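Local coordinates for transcription termination factor NusA (Planctomyces limnophilus, PDB 4MTN), which probably takes part in both termination and antitermination of transcription, binding the core RNA polymerase and the nascent RNA, at residues A[99-102]-A[103-106]; A[88-91]-A[92-96]; A[126-130]-A[131-135]; A[21-24]-A[25-29]. All blocks are in the same frame, centred on the assembly; numbering follows the deposited sequence.

Contact 1 of 4, residues A[99-102]-A[103-106]; sequences DTLF and DEYA
F102 and A106 meet one turn apart near the C-terminal end of helix 87-105, whose i to i+4 spacing places a phenyl ring against a methyl group. CG of F102 is swung anti to the backbone N (chi1 174°), which carries the ring along the helix beside the turn that follows. From CB, which adjoins the peptide nitrogen of D103, the chain reaches CG, 3.7 Å from D103 N. F102 CD1 then passes the neighbouring carboxylate, 3.8 Å from D103 OD1; the ring and carboxylate planes stand 65° apart, so the two groups are not stacked. The tip, F102 CZ, is 4.2 Å from A106 CB. Over one face of the ring sits this methyl of A106, a CH-pi contact in which A106 CB is 4.2 Å from the F102 ring centroid and only 12° off its normal. Beyond this helix the ring also touches V160 and K162 of strand 152-162.

The backbone repeats the same spacing. D103, E104, Y105 and A106 donate in turn to D99, T100, L101 and F102, and A106 N reaches F102 O at 3.0 Å. Away from the phenyl ring, L101 and Y105 form an apolar pair that faces the S1 domain, where L101 touches V167 and Y105 touches V169. Their nearest side-chain atoms are L101 CD2 and Y105 CE2, 4.3 Å apart.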
# COMPACT_ATOMS: atom_id res chain seq x y z
N ASP A 99 -21.88 10.38 -0.71
CA ASP A 99 -21.00 11.48 -1.09
C ASP A 99 -20.36 12.14 0.13
O ASP A 99 -19.19 12.52 0.09
CB ASP A 99 -21.78 12.53 -1.90
CG ASP A 99 -22.05 12.08 -3.33
OD1 ASP A 99 -21.78 10.90 -3.65
OD2 ASP A 99 -22.53 12.91 -4.13
N THR A 100 -21.13 12.25 1.21
CA THR A 100 -20.64 12.86 2.44
C THR A 100 -19.62 11.97 3.13
O THR A 100 -18.55 12.42 3.52
CB THR A 100 -21.80 13.16 3.41
OG1 THR A 100 -22.73 14.05 2.79
CG2 THR A 100 -21.27 13.80 4.69
N LEU A 101 -19.97 10.69 3.28
CA LEU A 101 -19.09 9.73 3.94
C LEU A 101 -17.80 9.52 3.16
O LEU A 101 -16.76 9.22 3.75
CB LEU A 101 -19.81 8.39 4.14
CG LEU A 101 -21.01 8.42 5.09
CD1 LEU A 101 -21.68 7.06 5.16
CD2 LEU A 101 -20.57 8.88 6.48
N PHE A 102 -17.87 9.68 1.85
CA PHE A 102 -16.68 9.60 1.01
C PHE A 102 -15.73 10.75 1.33
O PHE A 102 -14.52 10.55 1.47
CB PHE A 102 -17.05 9.62 -0.47
CG PHE A 102 -15.85 9.68 -1.39
CD1 PHE A 102 -15.42 10.88 -1.92
CD2 PHE A 102 -15.16 8.52 -1.72
CE1 PHE A 102 -14.32 10.94 -2.76
CE2 PHE A 102 -14.07 8.57 -2.56
CZ PHE A 102 -13.64 9.78 -3.08
N ASP A 103 -16.27 11.96 1.45
CA ASP A 103 -15.47 13.15 1.70
C ASP A 103 -14.69 13.05 3.01
O ASP A 103 -13.55 13.49 3.10
CB ASP A 103 -16.36 14.40 1.72
CG ASP A 103 -16.92 14.74 0.36
OD1 ASP A 103 -16.28 14.39 -0.65
OD2 ASP A 103 -18.00 15.35 0.30
N GLU A 104 -15.33 12.48 4.02
CA GLU A 104 -14.72 12.37 5.34
C GLU A 104 -13.65 11.29 5.39
O GLU A 104 -12.54 11.52 5.88
CB GLU A 104 -15.80 12.07 6.39
CG GLU A 104 -15.27 11.91 7.80
CD GLU A 104 -16.37 11.54 8.79
OE1 GLU A 104 -17.52 11.38 8.35
OE2 GLU A 104 -16.06 11.43 9.99
N TYR A 105 -13.97 10.11 4.88
CA TYR A 105 -13.10 8.94 5.00
C TYR A 105 -11.94 8.91 4.00
O TYR A 105 -10.90 8.31 4.28
CB TYR A 105 -13.94 7.66 4.87
CG TYR A 105 -14.77 7.37 6.09
CD1 TYR A 105 -14.22 7.49 7.36
CD2 TYR A 105 -16.10 7.00 5.99
CE1 TYR A 105 -14.97 7.23 8.49
CE2 TYR A 105 -16.86 6.74 7.12
CZ TYR A 105 -16.29 6.86 8.37
OH TYR A 105 -17.03 6.60 9.50
N ALA A 106 -12.11 9.56 2.86
CA ALA A 106 -11.05 9.59 1.85
C ALA A 106 -9.83 10.38 2.33
O ALA A 106 -8.72 10.18 1.84
CB ALA A 106 -11.57 10.17 0.54

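Contact 2 of 4, residues A[88-91]-A[92-96]; sequences VMIQ and KIREA
I90 touches both I93 and R94 within a regular alpha-helical stretch of helix 87-105, in the N-terminal domain of NusA. Main-chain hydrogen bonds set the frame: K92, I93, R94 and E95 each donate to the residue four positions earlier. The straightest of these runs from R94 N to I90 O, 2.7 Å, while K92 N also makes a weak second bond to M89 O.

Apolar contacts gather on one side of the helix. I90 and I93 cross obliquely, and their outermost methyls, I90 CD1 and I93 CD1, come to 4.2 Å. The same I93 CD1 lies 4.3 Å from CG of M89, a selenomethionine. This strip is met by other helices of the domain: M89 packs on I11 and I90 on I15 of helix 7-18, and I93 on V26 of helix 23-42.

Polar side chains contribute chiefly through their aliphatic parts. R94 runs alongside I90, both pointing the same way. R94 CG lies anti to the carbonyl carbon (chi1 -71°), which puts it next to the isoleucine. The guanidinium is engaged elsewhere, in a salt bridge from NH1 to E97. The arginine meets its neighbour through the methylene carbon R94 CG, 4.2 Å from the branch methyl I90 CG2.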
# COMPACT_ATOMS: atom_id res chain seq x y z
N VAL A 88 -37.37 6.57 -4.87
CA VAL A 88 -36.45 7.27 -5.77
C VAL A 88 -35.77 8.42 -5.04
O VAL A 88 -34.59 8.70 -5.26
CB VAL A 88 -37.18 7.81 -7.01
CG1 VAL A 88 -36.18 8.35 -8.02
CG2 VAL A 88 -38.04 6.72 -7.64
N MSE A 89 -36.53 9.08 -4.17
CA MSE A 89 -36.00 10.17 -3.36
C MSE A 89 -34.97 9.66 -2.36
O MSE A 89 -33.95 10.31 -2.12
CB MSE A 89 -37.14 10.88 -2.62
CG MSE A 89 -36.68 11.96 -1.66
SE MSE A 89 -38.17 12.80 -0.73
CE MSE A 89 -38.98 11.20 0.04
N ILE A 90 -35.24 8.49 -1.78
CA ILE A 90 -34.32 7.87 -0.84
C ILE A 90 -33.02 7.49 -1.53
O ILE A 90 -31.95 7.52 -0.92
CB ILE A 90 -34.95 6.61 -0.19
CG1 ILE A 90 -36.37 6.91 0.29
CG2 ILE A 90 -34.09 6.12 0.97
CD1 ILE A 90 -36.45 7.97 1.36
N GLN A 91 -33.12 7.14 -2.81
CA GLN A 91 -31.94 6.83 -3.61
C GLN A 91 -31.05 8.06 -3.75
O GLN A 91 -29.83 7.96 -3.82
CB GLN A 91 -32.34 6.29 -4.98
CG GLN A 91 -31.17 5.87 -5.86
CD GLN A 91 -31.61 5.22 -7.15
OE1 GLN A 91 -32.79 4.92 -7.34
NE2 GLN A 91 -30.66 4.99 -8.05
N LYS A 92 -31.68 9.23 -3.80
CA LYS A 92 -30.96 10.50 -3.84
C LYS A 92 -30.38 10.83 -2.48
O LYS A 92 -29.28 11.39 -2.38
CB LYS A 92 -31.87 11.63 -4.32
CG LYS A 92 -32.11 11.65 -5.82
CD LYS A 92 -30.85 12.07 -6.57
CE LYS A 92 -31.12 12.21 -8.06
NZ LYS A 92 -29.91 12.70 -8.79
N ILE A 93 -31.12 10.50 -1.42
CA ILE A 93 -30.67 10.75 -0.06
C ILE A 93 -29.49 9.85 0.30
O ILE A 93 -28.50 10.30 0.88
CB ILE A 93 -31.80 10.54 0.96
CG1 ILE A 93 -32.95 11.51 0.70
CG2 ILE A 93 -31.29 10.72 2.38
CD1 ILE A 93 -34.10 11.38 1.67
N ARG A 94 -29.59 8.57 -0.06
CA ARG A 94 -28.50 7.63 0.15
C ARG A 94 -27.29 8.00 -0.70
O ARG A 94 -26.15 7.76 -0.30
CB ARG A 94 -28.95 6.20 -0.18
CG ARG A 94 -29.94 5.61 0.81
CD ARG A 94 -29.33 5.50 2.20
NE ARG A 94 -30.27 4.93 3.16
CZ ARG A 94 -30.01 4.78 4.46
NH1 ARG A 94 -28.84 5.17 4.95
NH2 ARG A 94 -30.92 4.25 5.26
N GLU A 95 -27.55 8.59 -1.86
CA GLU A 95 -26.49 9.06 -2.74
C GLU A 95 -25.77 10.25 -2.10
O GLU A 95 -24.56 10.40 -2.24
CB GLU A 95 -27.06 9.44 -4.11
CG GLU A 95 -26.02 9.60 -5.20
CD GLU A 95 -26.64 9.60 -6.59
OE1 GLU A 95 -27.87 9.45 -6.69
OE2 GLU A 95 -25.89 9.73 -7.58
N ALA A 96 -26.53 11.08 -1.40
CA ALA A 96 -25.97 12.22 -0.69
C ALA A 96 -25.15 11.76 0.51
O ALA A 96 -24.08 12.30 0.79
CB ALA A 96 -27.08 13.16 -0.24

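Contact 3 of 4, residues A[126-130]-A[131-135]; sequences TVNIG and KAEAI
N128 sends CG anti to its own nitrogen (chi1 176°), and E133 folds back through a bend at chi2 (-71°), so that the glutamate carboxylate comes down over CB of the asparagine. E133 OE2 lies 3.4 Å from N128 CB, the amide and carboxylate planes 35° apart, and E133 OE1 reaches the methyl T126 CG2 at 3.3 Å. These side chains share one face of a beta hairpin in the S1 domain, an OB-fold module, where strands 124-128 and 133-137 run antiparallel. V127 and A134 are its hydrogen-bonded pair: V127 N to A134 O is 2.6 Å and A134 N to V127 O 2.8 Å. From the turn, I129 CD1 comes within 4.5 Å of A134 CB, which lies with V127 on the opposite face, and I129 also packs on Y105 of helix 87-105.

At the turn, N128 OD1 accepts from G130 N at 2.8 Å, an Asx turn, with the donor well above the amide plane. Replacing N128 by an alanine removes that acceptor and would probably leave G130 N without its side-chain mate, the loop freer to shift. G130 has a positive phi, which favours glycine. A weak bond, I129 N to A132 O at 3.4 Å, spans the loop.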
# COMPACT_ATOMS: atom_id res chain seq x y z
N THR A 126 -16.54 -7.66 8.04
CA THR A 126 -17.30 -6.41 8.01
C THR A 126 -17.25 -5.71 9.36
O THR A 126 -17.67 -6.27 10.37
CB THR A 126 -18.77 -6.65 7.60
OG1 THR A 126 -18.82 -7.37 6.37
CG2 THR A 126 -19.49 -5.32 7.44
N VAL A 127 -16.73 -4.49 9.37
CA VAL A 127 -16.55 -3.74 10.60
C VAL A 127 -17.43 -2.49 10.63
O VAL A 127 -17.43 -1.70 9.68
CB VAL A 127 -15.08 -3.32 10.79
CG1 VAL A 127 -14.91 -2.54 12.09
CG2 VAL A 127 -14.17 -4.54 10.77
N ASN A 128 -18.18 -2.31 11.71
CA ASN A 128 -19.04 -1.15 11.86
C ASN A 128 -18.35 -0.03 12.63
O ASN A 128 -18.12 -0.14 13.83
CB ASN A 128 -20.34 -1.52 12.56
CG ASN A 128 -21.23 -0.32 12.82
OD1 ASN A 128 -21.24 0.64 12.05
ND2 ASN A 128 -22.00 -0.38 13.90
N ILE A 129 -18.04 1.06 11.93
CA ILE A 129 -17.40 2.22 12.54
C ILE A 129 -18.47 3.24 12.93
O ILE A 129 -18.16 4.34 13.39
CB ILE A 129 -16.36 2.84 11.61
CG1 ILE A 129 -17.02 3.33 10.32
CG2 ILE A 129 -15.27 1.81 11.29
CD1 ILE A 129 -16.04 3.52 9.17
N GLY A 130 -19.72 2.85 12.73
CA GLY A 130 -20.88 3.58 13.23
C GLY A 130 -21.47 4.62 12.29
O GLY A 130 -22.66 4.92 12.36
N LYS A 131 -20.65 5.16 11.40
CA LYS A 131 -21.16 5.97 10.30
C LYS A 131 -21.57 5.08 9.13
O LYS A 131 -22.61 5.29 8.51
CB LYS A 131 -20.13 7.01 9.85
CG LYS A 131 -19.96 8.16 10.83
CD LYS A 131 -19.03 9.22 10.28
CE LYS A 131 -19.00 10.45 11.18
NZ LYS A 131 -20.33 11.11 11.27
N ALA A 132 -20.73 4.09 8.85
CA ALA A 132 -20.95 3.18 7.73
C ALA A 132 -20.21 1.86 7.96
O ALA A 132 -19.34 1.77 8.82
CB ALA A 132 -20.49 3.82 6.43
N GLU A 133 -20.59 0.84 7.20
CA GLU A 133 -19.94 -0.46 7.29
C GLU A 133 -18.68 -0.51 6.43
O GLU A 133 -18.71 -0.17 5.25
CB GLU A 133 -20.90 -1.58 6.88
CG GLU A 133 -22.12 -1.71 7.78
CD GLU A 133 -21.78 -2.27 9.15
OE1 GLU A 133 -20.70 -2.87 9.30
OE2 GLU A 133 -22.60 -2.10 10.08
N ALA A 134 -17.57 -0.94 7.03
CA ALA A 134 -16.32 -1.08 6.31
C ALA A 134 -15.93 -2.55 6.22
O ALA A 134 -16.29 -3.35 7.08
CB ALA A 134 -15.22 -0.29 7.00
N ILE A 135 -15.21 -2.91 5.16
CA ILE A 135 -14.81 -4.30 4.98
C ILE A 135 -13.29 -4.48 5.07
O ILE A 135 -12.52 -3.64 4.60
CB ILE A 135 -15.31 -4.86 3.63
CG1 ILE A 135 -14.87 -3.98 2.46
CG2 ILE A 135 -16.82 -5.01 3.65
CD1 ILE A 135 -13.65 -4.48 1.72

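Contact 4 of 4, residues A[21-24]-A[25-29]; sequences IDKE and IVFEG
K23 and F27 lie side by side and point the same way, one turn apart at the start of helix 23-42. The lysine contributes its aliphatic part, K23 CB standing 3.9 Å from F27 CE2, while the ring has the nitrogen of E24 at its edge, near its plane. The backbone ties the same pair, F27 N donating to K23 O at 2.7 Å. F27 also packs on V12 of helix 7-18, so substitution by an alanine would probably open a gap against that helix and leave the methylenes of K23 without their aromatic neighbour.

D22 and I25 meet at about a right angle. The aspartate carboxylate turns back over the helix start because its CG sits between the backbone N and the carbonyl carbon (chi1 57°). From there D22 OD1 accepts a weak bond from I25 N at 3.3 Å, and D22 OD2 comes 3.4 Å from the methyl I25 CD1. The carbonyl of D22 takes further weak bonds from I25 N and V26 N.

I21 and V26 also cross at about a right angle, I21 CG1 meeting V26 CG2 at 4.0 Å, and both touch I93 of helix 87-105. E24 directs its carboxylate elsewhere, to a salt bridge with R54. With D22 as N-cap, the residue before it packs on the fourth residue after it, so the pair I21 and V26 forms the hydrophobic staple that accompanies a capped helix N-terminus.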
# COMPACT_ATOMS: atom_id res chain seq x y z
N ILE A 21 -30.44 9.16 9.84
CA ILE A 21 -29.39 9.99 9.26
C ILE A 21 -29.74 11.47 9.46
O ILE A 21 -30.91 11.84 9.47
CB ILE A 21 -29.18 9.69 7.77
CG1 ILE A 21 -30.52 9.69 7.03
CG2 ILE A 21 -28.48 8.36 7.58
CD1 ILE A 21 -30.42 9.24 5.59
N ASP A 22 -28.71 12.30 9.62
CA ASP A 22 -28.92 13.70 9.98
C ASP A 22 -29.66 14.48 8.89
O ASP A 22 -29.62 14.11 7.72
CB ASP A 22 -27.58 14.38 10.29
CG ASP A 22 -26.59 14.28 9.14
OD1 ASP A 22 -26.55 15.22 8.32
OD2 ASP A 22 -25.86 13.27 9.07
N LYS A 23 -30.32 15.55 9.31
CA LYS A 23 -31.18 16.34 8.42
C LYS A 23 -30.44 16.93 7.22
O LYS A 23 -30.98 16.95 6.12
CB LYS A 23 -31.85 17.47 9.21
CG LYS A 23 -33.01 17.04 10.09
CD LYS A 23 -33.76 18.24 10.62
CE LYS A 23 -35.02 17.83 11.37
NZ LYS A 23 -34.71 17.02 12.59
N GLU A 24 -29.23 17.42 7.45
CA GLU A 24 -28.47 18.11 6.41
C GLU A 24 -28.23 17.23 5.19
O GLU A 24 -28.22 17.71 4.06
CB GLU A 24 -27.14 18.62 6.97
CG GLU A 24 -26.44 19.63 6.08
CD GLU A 24 -27.27 20.88 5.83
OE1 GLU A 24 -28.06 21.26 6.73
OE2 GLU A 24 -27.14 21.48 4.75
N ILE A 25 -28.03 15.94 5.43
CA ILE A 25 -27.87 14.98 4.35
C ILE A 25 -29.21 14.77 3.65
O ILE A 25 -29.28 14.69 2.42
CB ILE A 25 -27.33 13.63 4.85
CG1 ILE A 25 -25.93 13.80 5.43
CG2 ILE A 25 -27.31 12.60 3.73
CD1 ILE A 25 -25.28 12.50 5.86
N VAL A 26 -30.28 14.70 4.44
CA VAL A 26 -31.62 14.50 3.91
C VAL A 26 -32.06 15.69 3.06
O VAL A 26 -32.64 15.51 1.98
CB VAL A 26 -32.64 14.28 5.04
CG1 VAL A 26 -34.03 14.03 4.47
CG2 VAL A 26 -32.21 13.12 5.92
N PHE A 27 -31.79 16.90 3.54
CA PHE A 27 -32.11 18.12 2.80
C PHE A 27 -31.45 18.11 1.43
O PHE A 27 -32.09 18.43 0.42
CB PHE A 27 -31.68 19.36 3.58
CG PHE A 27 -32.70 19.84 4.58
CD1 PHE A 27 -33.85 20.48 4.16
CD2 PHE A 27 -32.50 19.65 5.93
CE1 PHE A 27 -34.79 20.92 5.08
CE2 PHE A 27 -33.43 20.08 6.86
CZ PHE A 27 -34.58 20.72 6.43
N GLU A 28 -30.17 17.75 1.39
CA GLU A 28 -29.43 17.65 0.14
C GLU A 28 -30.05 16.61 -0.79
O GLU A 28 -30.09 16.80 -2.00
CB GLU A 28 -27.96 17.31 0.41
CG GLU A 28 -27.16 18.45 1.02
CD GLU A 28 -25.73 18.05 1.32
OE1 GLU A 28 -25.50 16.89 1.73
OE2 GLU A 28 -24.82 18.90 1.15
N GLY A 29 -30.52 15.52 -0.20
CA GLY A 29 -31.15 14.46 -0.96
C GLY A 29 -32.47 14.90 -1.58
O GLY A 29 -32.73 14.64 -2.75

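Along the chain the order is contact 4, contact 2, contact 1, contact 3. Contacts 2 and 1 are successive stretches of helix 87-105, their centres about 16 Å apart. Contact 4, at the start of helix 23-42, lies about 10 Å from contact 2 between centres and packs on it through I21 and G29 against I93, all within the N-terminal domain. Contact 1 meets contact 3, the S1 hairpin about 13 Å away between centres, where Y105 and L101 touch I129, K131 and A132, and also brushes contact 4 at T100. Contacts 3 and 4 are about 20 Å apart between centres (nearest atoms about 6 Å). By packing on both helix 23-42 and the hairpin, helix 87-105 bridges the N-terminal and S1 domains.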